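Local coordinates for protein dihydroxyacetone kinase (Citrobacter freundii, PDB 1UN8) that catalyses the ATP-dependent phosphorylation of dihydroxyacetone to dihydroxyacetone phosphate, using divalent metal ions, in the oxidative route of glycerol fermentation, at residues A[253-264]-A[299-310]; A[344-352]-A[415-423]. One frame throughout, in Å; residues are numbered along the deposited sequence.

Contact 1. Residues A[253-264]-A[299-310]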
loop_
_atom_site.group_PDB
_atom_site.type_symbol
_atom_site.label_atom_id
_atom_site.label_comp_id
_atom_site.label_asym_id
_atom_site.label_seq_id
_atom_site.Cartn_x
_atom_site.Cartn_y
_atom_site.Cartn_z
ATOM N N ARG A 253 7.201 -23.331 17.322
ATOM C CA ARG A 253 7.276 -21.892 17.156
ATOM C C ARG A 253 6.899 -21.518 15.724
ATOM O O ARG A 253 6.991 -22.341 14.803
ATOM C CB ARG A 253 8.682 -21.385 17.499
ATOM C CG ARG A 253 9.151 -21.762 18.907
ATOM C CD ARG A 253 8.075 -21.506 19.947
ATOM N NE ARG A 253 7.805 -20.083 20.140
ATOM C CZ ARG A 253 6.851 -19.613 20.942
ATOM N NH1 ARG A 253 6.085 -20.459 21.618
ATOM N NH2 ARG A 253 6.664 -18.303 21.071
ATOM N N LEU A 254 6.483 -20.264 15.548
ATOM C CA LEU A 254 6.034 -19.772 14.253
ATOM C C LEU A 254 6.462 -18.360 13.889
ATOM O O LEU A 254 6.614 -17.479 14.724
ATOM C CB LEU A 254 4.491 -19.774 14.181
ATOM C CG LEU A 254 3.728 -21.069 14.480
ATOM C CD1 LEU A 254 2.289 -20.771 14.845
ATOM C CD2 LEU A 254 3.781 -22.004 13.285
ATOM N N ALA A 255 6.647 -18.183 12.604
ATOM C CA ALA A 255 6.944 -16.880 12.036
ATOM C C ALA A 255 5.660 -16.566 11.248
ATOM O O ALA A 255 5.192 -17.425 10.502
ATOM C CB ALA A 255 8.157 -16.905 11.111
ATOM N N VAL A 256 5.087 -15.379 11.381
ATOM C CA VAL A 256 3.868 -15.049 10.653
ATOM C C VAL A 256 4.044 -13.813 9.787
ATOM O O VAL A 256 4.527 -12.771 10.250
ATOM C CB VAL A 256 2.679 -14.820 11.628
ATOM C CG1 VAL A 256 1.478 -14.245 10.897
ATOM C CG2 VAL A 256 2.315 -16.132 12.312
ATOM N N MET A 257 3.650 -13.942 8.525
ATOM C CA MET A 257 3.752 -12.835 7.596
ATOM C C MET A 257 2.382 -12.210 7.310
ATOM O O MET A 257 1.464 -12.883 6.830
ATOM C CB MET A 257 4.395 -13.304 6.293
ATOM C CG MET A 257 4.278 -12.307 5.158
ATOM S SD MET A 257 5.241 -12.784 3.705
ATOM C CE MET A 257 4.571 -14.415 3.369
ATOM N N ILE A 258 2.249 -10.926 7.629
ATOM C CA ILE A 258 1.015 -10.173 7.387
ATOM C C ILE A 258 1.227 -9.397 6.083
ATOM O O ILE A 258 1.936 -8.391 6.049
ATOM C CB ILE A 258 0.729 -9.177 8.529
ATOM C CG1 ILE A 258 0.749 -9.913 9.868
ATOM C CG2 ILE A 258 -0.618 -8.513 8.329
ATOM C CD1 ILE A 258 1.656 -9.291 10.905
ATOM N N ASN A 259 0.598 -9.889 5.027
ATOM C CA ASN A 259 0.706 -9.341 3.687
ATOM C C ASN A 259 -0.511 -8.525 3.237
ATOM O O ASN A 259 -1.658 -8.953 3.369
ATOM C CB ASN A 259 0.941 -10.491 2.706
ATOM C CG ASN A 259 1.007 -10.031 1.252
ATOM O OD1 ASN A 259 1.879 -9.245 0.873
ATOM N ND2 ASN A 259 0.087 -10.534 0.427
ATOM N N ASN A 260 -0.246 -7.350 2.685
ATOM C CA ASN A 260 -1.302 -6.480 2.206
ATOM C C ASN A 260 -1.490 -6.782 0.724
ATOM O O ASN A 260 -0.558 -6.578 -0.060
ATOM C CB ASN A 260 -0.903 -5.020 2.382
ATOM C CG ASN A 260 -2.042 -4.070 2.057
ATOM O OD1 ASN A 260 -2.877 -4.355 1.194
ATOM N ND2 ASN A 260 -2.076 -2.930 2.736
ATOM N N LEU A 261 -2.672 -7.263 0.333
ATOM C CA LEU A 261 -2.894 -7.587 -1.071
ATOM C C LEU A 261 -2.835 -6.361 -1.997
ATOM O O LEU A 261 -2.809 -6.501 -3.229
ATOM C CB LEU A 261 -4.217 -8.335 -1.254
ATOM C CG LEU A 261 -4.219 -9.869 -1.131
ATOM C CD1 LEU A 261 -2.807 -10.416 -1.044
ATOM C CD2 LEU A 261 -5.026 -10.278 0.064
ATOM N N GLY A 262 -2.825 -5.163 -1.409
ATOM C CA GLY A 262 -2.703 -3.971 -2.223
ATOM C C GLY A 262 -3.628 -2.808 -1.974
ATOM O O GLY A 262 -3.258 -1.666 -2.267
ATOM N N GLY A 263 -4.814 -3.073 -1.437
ATOM C CA GLY A 263 -5.762 -2.003 -1.210
ATOM C C GLY A 263 -6.173 -1.704 0.218
ATOM O O GLY A 263 -7.049 -0.871 0.448
ATOM N N VAL A 264 -5.573 -2.364 1.189
ATOM C CA VAL A 264 -5.940 -2.081 2.563
ATOM C C VAL A 264 -5.154 -0.868 3.043
ATOM O O VAL A 264 -3.990 -0.691 2.679
ATOM C CB VAL A 264 -5.636 -3.265 3.466
ATOM C CG1 VAL A 264 -6.033 -2.937 4.886
ATOM C CG2 VAL A 264 -6.375 -4.496 2.952
ATOM N N ASP A 299 -4.457 -3.680 -6.732
ATOM C CA ASP A 299 -4.970 -2.926 -5.593
ATOM C C ASP A 299 -6.055 -3.635 -4.774
ATOM O O ASP A 299 -6.827 -2.992 -4.058
ATOM C CB ASP A 299 -5.479 -1.564 -6.064
ATOM C CG ASP A 299 -6.697 -1.668 -6.958
ATOM O OD1 ASP A 299 -7.018 -2.779 -7.417
ATOM O OD2 ASP A 299 -7.329 -0.627 -7.209
ATOM N N MET A 300 -6.095 -4.960 -4.865
ATOM C CA MET A 300 -7.075 -5.752 -4.130
ATOM C C MET A 300 -7.158 -5.362 -2.656
ATOM O O MET A 300 -6.155 -5.396 -1.944
ATOM C CB MET A 300 -6.724 -7.236 -4.237
ATOM C CG MET A 300 -7.725 -8.175 -3.586
ATOM S SD MET A 300 -7.570 -9.840 -4.265
ATOM C CE MET A 300 -7.068 -10.689 -2.809
ATOM N N LYS A 301 -8.351 -5.010 -2.189
ATOM C CA LYS A 301 -8.483 -4.643 -0.795
ATOM C C LYS A 301 -8.682 -5.856 0.102
ATOM O O LYS A 301 -9.788 -6.133 0.560
ATOM C CB LYS A 301 -9.622 -3.644 -0.590
ATOM C CG LYS A 301 -9.743 -3.191 0.863
ATOM C CD LYS A 301 -10.318 -1.792 1.030
ATOM C CE LYS A 301 -10.101 -1.333 2.480
ATOM N NZ LYS A 301 -10.520 0.074 2.759
ATOM N N GLY A 302 -7.587 -6.572 0.347
ATOM C CA GLY A 302 -7.613 -7.747 1.205
ATOM C C GLY A 302 -6.218 -7.957 1.774
ATOM O O GLY A 302 -5.281 -7.235 1.404
ATOM N N PHE A 303 -6.054 -8.927 2.665
ATOM C CA PHE A 303 -4.739 -9.198 3.239
ATOM C C PHE A 303 -4.599 -10.694 3.408
ATOM O O PHE A 303 -5.590 -11.415 3.338
ATOM C CB PHE A 303 -4.583 -8.491 4.595
ATOM C CG PHE A 303 -5.485 -9.029 5.677
ATOM C CD1 PHE A 303 -5.094 -10.130 6.452
ATOM C CD2 PHE A 303 -6.736 -8.451 5.913
ATOM C CE1 PHE A 303 -5.936 -10.649 7.444
ATOM C CE2 PHE A 303 -7.589 -8.960 6.904
ATOM C CZ PHE A 303 -7.190 -10.060 7.669
ATOM N N SER A 304 -3.376 -11.176 3.596
ATOM C CA SER A 304 -3.181 -12.604 3.810
ATOM C C SER A 304 -2.313 -12.830 5.026
ATOM O O SER A 304 -1.525 -11.968 5.403
ATOM C CB SER A 304 -2.591 -13.258 2.559
ATOM O OG SER A 304 -1.306 -12.735 2.268
ATOM N N LEU A 305 -2.500 -13.980 5.656
ATOM C CA LEU A 305 -1.720 -14.357 6.813
ATOM C C LEU A 305 -1.009 -15.658 6.482
ATOM O O LEU A 305 -1.653 -16.654 6.142
ATOM C CB LEU A 305 -2.622 -14.567 8.019
ATOM C CG LEU A 305 -3.253 -13.306 8.585
ATOM C CD1 LEU A 305 -4.259 -13.675 9.666
ATOM C CD2 LEU A 305 -2.162 -12.402 9.132
ATOM N N THR A 306 0.322 -15.635 6.554
ATOM C CA THR A 306 1.121 -16.827 6.285
ATOM C C THR A 306 1.900 -17.266 7.521
ATOM O O THR A 306 2.634 -16.475 8.117
ATOM C CB THR A 306 2.140 -16.609 5.169
ATOM O OG1 THR A 306 1.467 -16.308 3.949
ATOM C CG2 THR A 306 2.962 -17.862 4.976
ATOM N N ALA A 307 1.727 -18.525 7.902
ATOM C CA ALA A 307 2.429 -19.084 9.046
ATOM C C ALA A 307 3.416 -20.127 8.530
ATOM O O ALA A 307 3.061 -20.980 7.717
ATOM C CB ALA A 307 1.440 -19.730 10.010
ATOM N N ILE A 308 4.660 -20.017 8.977
ATOM C CA ILE A 308 5.707 -20.971 8.619
ATOM C C ILE A 308 6.258 -21.567 9.916
ATOM O O ILE A 308 6.581 -20.831 10.854
ATOM C CB ILE A 308 6.859 -20.306 7.844
ATOM C CG1 ILE A 308 7.961 -21.332 7.621
ATOM C CG2 ILE A 308 7.399 -19.094 8.605
ATOM C CD1 ILE A 308 8.356 -21.491 6.170
ATOM N N VAL A 309 6.347 -22.895 9.970
ATOM C CA VAL A 309 6.842 -23.587 11.155
ATOM C C VAL A 309 8.346 -23.429 11.270
ATOM O O VAL A 309 9.081 -23.692 10.322
ATOM C CB VAL A 309 6.505 -25.093 11.102
ATOM C CG1 VAL A 309 7.026 -25.786 12.353
ATOM C CG2 VAL A 309 5.002 -25.284 10.976
ATOM N N LEU A 310 8.806 -22.996 12.434
ATOM C CA LEU A 310 10.230 -22.801 12.644
ATOM C C LEU A 310 10.927 -24.070 13.132
ATOM O O LEU A 310 11.251 -24.208 14.310
ATOM C CB LEU A 310 10.449 -21.662 13.638
ATOM C CG LEU A 310 9.844 -20.318 13.226
ATOM C CD1 LEU A 310 10.062 -19.294 14.330
ATOM C CD2 LEU A 310 10.476 -19.857 11.925
HETATM O O HOH W 1 0.701 -13.600 3.980
#
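Leu261 lies alongside Met300, the two side chains pointing the same way, and the Met300 methyl CE reaches Leu261 CG at 3.4 Å. Leu261 has more surface buried by the contact than any other residue of the two segments; its backbone N donates to Gly302 O (2.8 Å) where the chain leaves the strand. Just beyond, Asn260 OD1 accepts from Gly262 N (2.7 Å), an Asx turn that carries the chain on to Gly263, whose N bonds to Met300 O. Strands 254-260 and 301-309 are antiparallel neighbours inside the mixed six-stranded sheet of the DhaK domain, with strand 285-292 beyond the first and strand 186-192 beyond the second. The side chain of Met300 lies about 8 Å from that of His220, the residue that forms the hemiaminal with substrate.

Thr306 pairs with Met257 through two backbone bonds, and Met257 CE packs 3.7 Å from Thr306 CB. A water donates to Met257 O and also bonds to Ser304 OG and Thr306 OG1 (both 2.8 Å), while Thr306 OG1 has a further partner in Ser188. Next along the same face, a chi1 of 63° sets Ser304 OG between its backbone N and carbonyl carbon, where it takes an N-H from Asn259 ND2, lying in the amide plane; ND2 also donates to Val295 O, and OD1 accepts from Leu294 N. At the far end, Ala255 CB sits against Ile308 CG2 (3.4 Å) and Leu310 CD2.

Contact 2. Residues A[344-352]-A[415-423]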
loop_
_atom_site.group_PDB
_atom_site.type_symbol
_atom_site.label_atom_id
_atom_site.label_comp_id
_atom_site.label_asym_id
_atom_site.label_seq_id
_atom_site.Cartn_x
_atom_site.Cartn_y
_atom_site.Cartn_z
ATOM N N ALA A 344 2.205 18.816 35.594
ATOM C CA ALA A 344 1.626 19.771 36.537
ATOM C C ALA A 344 0.187 20.112 36.144
ATOM O O ALA A 344 -0.139 20.206 34.957
ATOM C CB ALA A 344 2.481 21.047 36.581
ATOM N N SER A 345 -0.669 20.291 37.148
ATOM C CA SER A 345 -2.074 20.619 36.919
ATOM C C SER A 345 -2.216 21.839 36.020
ATOM O O SER A 345 -1.770 22.936 36.366
ATOM C CB SER A 345 -2.785 20.890 38.248
ATOM O OG SER A 345 -4.119 21.315 38.026
ATOM N N ALA A 346 -2.834 21.646 34.862
ATOM C CA ALA A 346 -3.034 22.746 33.931
ATOM C C ALA A 346 -3.926 23.789 34.599
ATOM O O ALA A 346 -3.702 24.993 34.459
ATOM C CB ALA A 346 -3.681 22.231 32.650
ATOM N N ARG A 347 -4.927 23.311 35.335
ATOM C CA ARG A 347 -5.877 24.168 36.035
ATOM C C ARG A 347 -5.231 25.407 36.652
ATOM O O ARG A 347 -4.294 25.311 37.435
ATOM C CB ARG A 347 -6.591 23.355 37.118
ATOM C CG ARG A 347 -7.334 24.173 38.156
ATOM C CD ARG A 347 -7.754 23.262 39.298
ATOM N NE ARG A 347 -7.716 23.943 40.587
ATOM C CZ ARG A 347 -7.780 23.315 41.762
ATOM N NH1 ARG A 347 -7.885 21.987 41.803
ATOM N NH2 ARG A 347 -7.739 24.006 42.895
ATOM N N VAL A 348 -5.746 26.574 36.283
ATOM C CA VAL A 348 -5.232 27.837 36.796
ATOM C C VAL A 348 -5.731 28.099 38.214
ATOM O O VAL A 348 -6.916 27.925 38.522
ATOM C CB VAL A 348 -5.636 29.027 35.873
ATOM C CG1 VAL A 348 -7.119 28.966 35.555
ATOM C CG2 VAL A 348 -5.304 30.352 36.545
ATOM N N GLU A 349 -4.808 28.509 39.075
ATOM C CA GLU A 349 -5.118 28.802 40.465
ATOM C C GLU A 349 -5.433 30.276 40.655
ATOM O O GLU A 349 -4.896 31.133 39.953
ATOM C CB GLU A 349 -3.946 28.419 41.358
ATOM C CG GLU A 349 -3.866 26.948 41.685
ATOM C CD GLU A 349 -2.443 26.515 41.978
ATOM O OE1 GLU A 349 -1.725 27.260 42.686
ATOM O OE2 GLU A 349 -2.046 25.428 41.504
ATOM N N PHE A 350 -6.294 30.567 41.626
ATOM C CA PHE A 350 -6.696 31.937 41.890
ATOM C C PHE A 350 -7.466 32.035 43.193
ATOM O O PHE A 350 -7.907 31.030 43.752
ATOM C CB PHE A 350 -7.590 32.432 40.754
ATOM C CG PHE A 350 -8.916 31.728 40.684
ATOM C CD1 PHE A 350 -10.047 32.279 41.278
ATOM C CD2 PHE A 350 -9.030 30.498 40.041
ATOM C CE1 PHE A 350 -11.276 31.619 41.235
ATOM C CE2 PHE A 350 -10.253 29.826 39.990
ATOM C CZ PHE A 350 -11.379 30.387 40.587
ATOM N N GLN A 351 -7.644 33.263 43.661
ATOM C CA GLN A 351 -8.381 33.505 44.885
ATOM C C GLN A 351 -9.336 34.663 44.635
ATOM O O GLN A 351 -8.918 35.745 44.223
ATOM C CB GLN A 351 -7.417 33.851 46.017
ATOM C CG GLN A 351 -7.910 33.415 47.387
ATOM C CD GLN A 351 -8.133 31.909 47.465
ATOM O OE1 GLN A 351 -7.213 31.121 47.235
ATOM N NE2 GLN A 351 -9.361 31.504 47.783
ATOM N N PRO A 352 -10.639 34.445 44.867
ATOM C CA PRO A 352 -11.617 35.513 44.647
ATOM C C PRO A 352 -11.189 36.816 45.322
ATOM O O PRO A 352 -10.728 36.813 46.463
ATOM C CB PRO A 352 -12.902 34.933 45.240
ATOM C CG PRO A 352 -12.767 33.478 44.933
ATOM C CD PRO A 352 -11.309 33.203 45.295
ATOM N N THR A 415 -4.404 36.976 36.298
ATOM C CA THR A 415 -5.052 35.742 36.716
ATOM C C THR A 415 -6.498 35.707 36.233
ATOM O O THR A 415 -7.014 34.643 35.885
ATOM C CB THR A 415 -5.001 35.604 38.246
ATOM O OG1 THR A 415 -3.637 35.723 38.675
ATOM C CG2 THR A 415 -5.539 34.250 38.686
ATOM N N LEU A 416 -7.147 36.868 36.204
ATOM C CA LEU A 416 -8.525 36.937 35.732
ATOM C C LEU A 416 -8.601 36.500 34.286
ATOM O O LEU A 416 -9.427 35.662 33.932
ATOM C CB LEU A 416 -9.086 38.352 35.837
ATOM C CG LEU A 416 -10.505 38.457 35.264
ATOM C CD1 LEU A 416 -11.469 37.620 36.110
ATOM C CD2 LEU A 416 -10.942 39.911 35.230
ATOM N N PHE A 417 -7.745 37.072 33.448
ATOM C CA PHE A 417 -7.737 36.712 32.036
ATOM C C PHE A 417 -7.434 35.226 31.897
ATOM O O PHE A 417 -8.136 34.497 31.189
ATOM C CB PHE A 417 -6.698 37.541 31.261
ATOM C CG PHE A 417 -7.161 38.939 30.909
ATOM C CD1 PHE A 417 -6.416 39.733 30.042
ATOM C CD2 PHE A 417 -8.340 39.460 31.440
ATOM C CE1 PHE A 417 -6.834 41.017 29.711
ATOM C CE2 PHE A 417 -8.766 40.742 31.113
ATOM C CZ PHE A 417 -8.011 41.522 30.246
ATOM N N ALA A 418 -6.393 34.780 32.591
ATOM C CA ALA A 418 -5.999 33.379 32.556
ATOM C C ALA A 418 -7.181 32.487 32.942
ATOM O O ALA A 418 -7.350 31.400 32.396
ATOM C CB ALA A 418 -4.829 33.143 33.506
ATOM N N LEU A 419 -8.002 32.951 33.877
ATOM C CA LEU A 419 -9.152 32.166 34.307
ATOM C C LEU A 419 -10.233 32.109 33.231
ATOM O O LEU A 419 -10.832 31.057 32.998
ATOM C CB LEU A 419 -9.739 32.740 35.593
ATOM C CG LEU A 419 -10.988 31.983 36.046
ATOM C CD1 LEU A 419 -10.636 30.518 36.287
ATOM C CD2 LEU A 419 -11.548 32.629 37.303
ATOM N N ILE A 420 -10.485 33.248 32.593
ATOM C CA ILE A 420 -11.477 33.316 31.524
ATOM C C ILE A 420 -10.976 32.435 30.384
ATOM O O ILE A 420 -11.727 31.625 29.831
ATOM C CB ILE A 420 -11.655 34.773 31.012
ATOM C CG1 ILE A 420 -12.277 35.635 32.111
ATOM C CG2 ILE A 420 -12.534 34.804 29.763
ATOM C CD1 ILE A 420 -12.275 37.113 31.796
ATOM N N GLY A 421 -9.697 32.596 30.049
ATOM C CA GLY A 421 -9.107 31.821 28.977
ATOM C C GLY A 421 -9.298 30.335 29.188
ATOM O O GLY A 421 -9.502 29.570 28.241
ATOM N N GLU A 422 -9.247 29.923 30.446
ATOM C CA GLU A 422 -9.409 28.524 30.778
ATOM C C GLU A 422 -10.860 28.076 30.701
ATOM O O GLU A 422 -11.152 26.978 30.247
ATOM C CB GLU A 422 -8.883 28.264 32.186
ATOM C CG GLU A 422 -8.865 26.796 32.585
ATOM C CD GLU A 422 -8.693 26.603 34.086
ATOM O OE1 GLU A 422 -9.667 26.839 34.842
ATOM O OE2 GLU A 422 -7.578 26.221 34.508
ATOM N N ARG A 423 -11.770 28.938 31.124
ATOM C CA ARG A 423 -13.183 28.588 31.144
ATOM C C ARG A 423 -13.996 28.693 29.846
ATOM O O ARG A 423 -14.958 27.953 29.663
ATOM C CB ARG A 423 -13.875 29.407 32.238
ATOM C CG ARG A 423 -13.343 29.170 33.647
ATOM C CD ARG A 423 -14.359 28.427 34.506
ATOM N NE ARG A 423 -14.439 27.011 34.158
ATOM C CZ ARG A 423 -15.561 26.295 34.182
ATOM N NH1 ARG A 423 -16.710 26.862 34.534
ATOM N NH2 ARG A 423 -15.533 25.008 33.855
#
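Val348 presents its backbone N to the carboxylate of Glu422, whose OE2 accepts on its syn side in a short, nearly straight bond (2.6 Å, 165°), with the donor somewhat out of the carboxylate plane. The Val348 side chain also packs against that carboxylate: with chi1 at 49°, CG1 sits between the backbone N and the carbonyl carbon, close to OE2, and from there it also meets Leu419 CD1 at 3.9 Å. The other methyl, CG2, rests on Ala418 CB. Two residues on, Phe350 turns one ring face to the helix, and Leu419 CD2 stands over its centre in a CH-pi contact, 3.9 Å from the centroid and 9° off the normal. Thr415 CG2 touches Phe350 CB (3.4 Å). Arg127 of the second subunit packs on Val348 and Ala418.

The outer side is loose. Arg347 and Glu349 extend into solvent, and although Arg347 and Glu422 carry opposite charges, Arg347 NE stays 6.5 Å from Glu422 OE2. An extended interdomain linker is thus laid along the outside of helix 413-427, whose inward-facing Phe417 and Ile420 touch the phospholipid held in the eight-helix barrel of the C-terminal domain.

Followed from the N terminus, the chain closes contact 1 first: 34 residues, including helix 266-277 and strand 285-292, leave strand 254-260 and return to pair strand 301-309 with it. Contact 2 opens later and closes a loop of 62 residues, largely helical, through helices 356-371, 373-381 and 388-404 to helix 413-427. The two are in series, neither nested nor crossed, with centres about 53 Å apart on opposite sides of the chain's centre. Contact 1 ties strands within the substrate-binding domain; contact 2 fastens the linker to the ATP-binding barrel. Both also border the second subunit, contact 1 through Asp299 and Lys301, contact 2 through Ala344 and Val348.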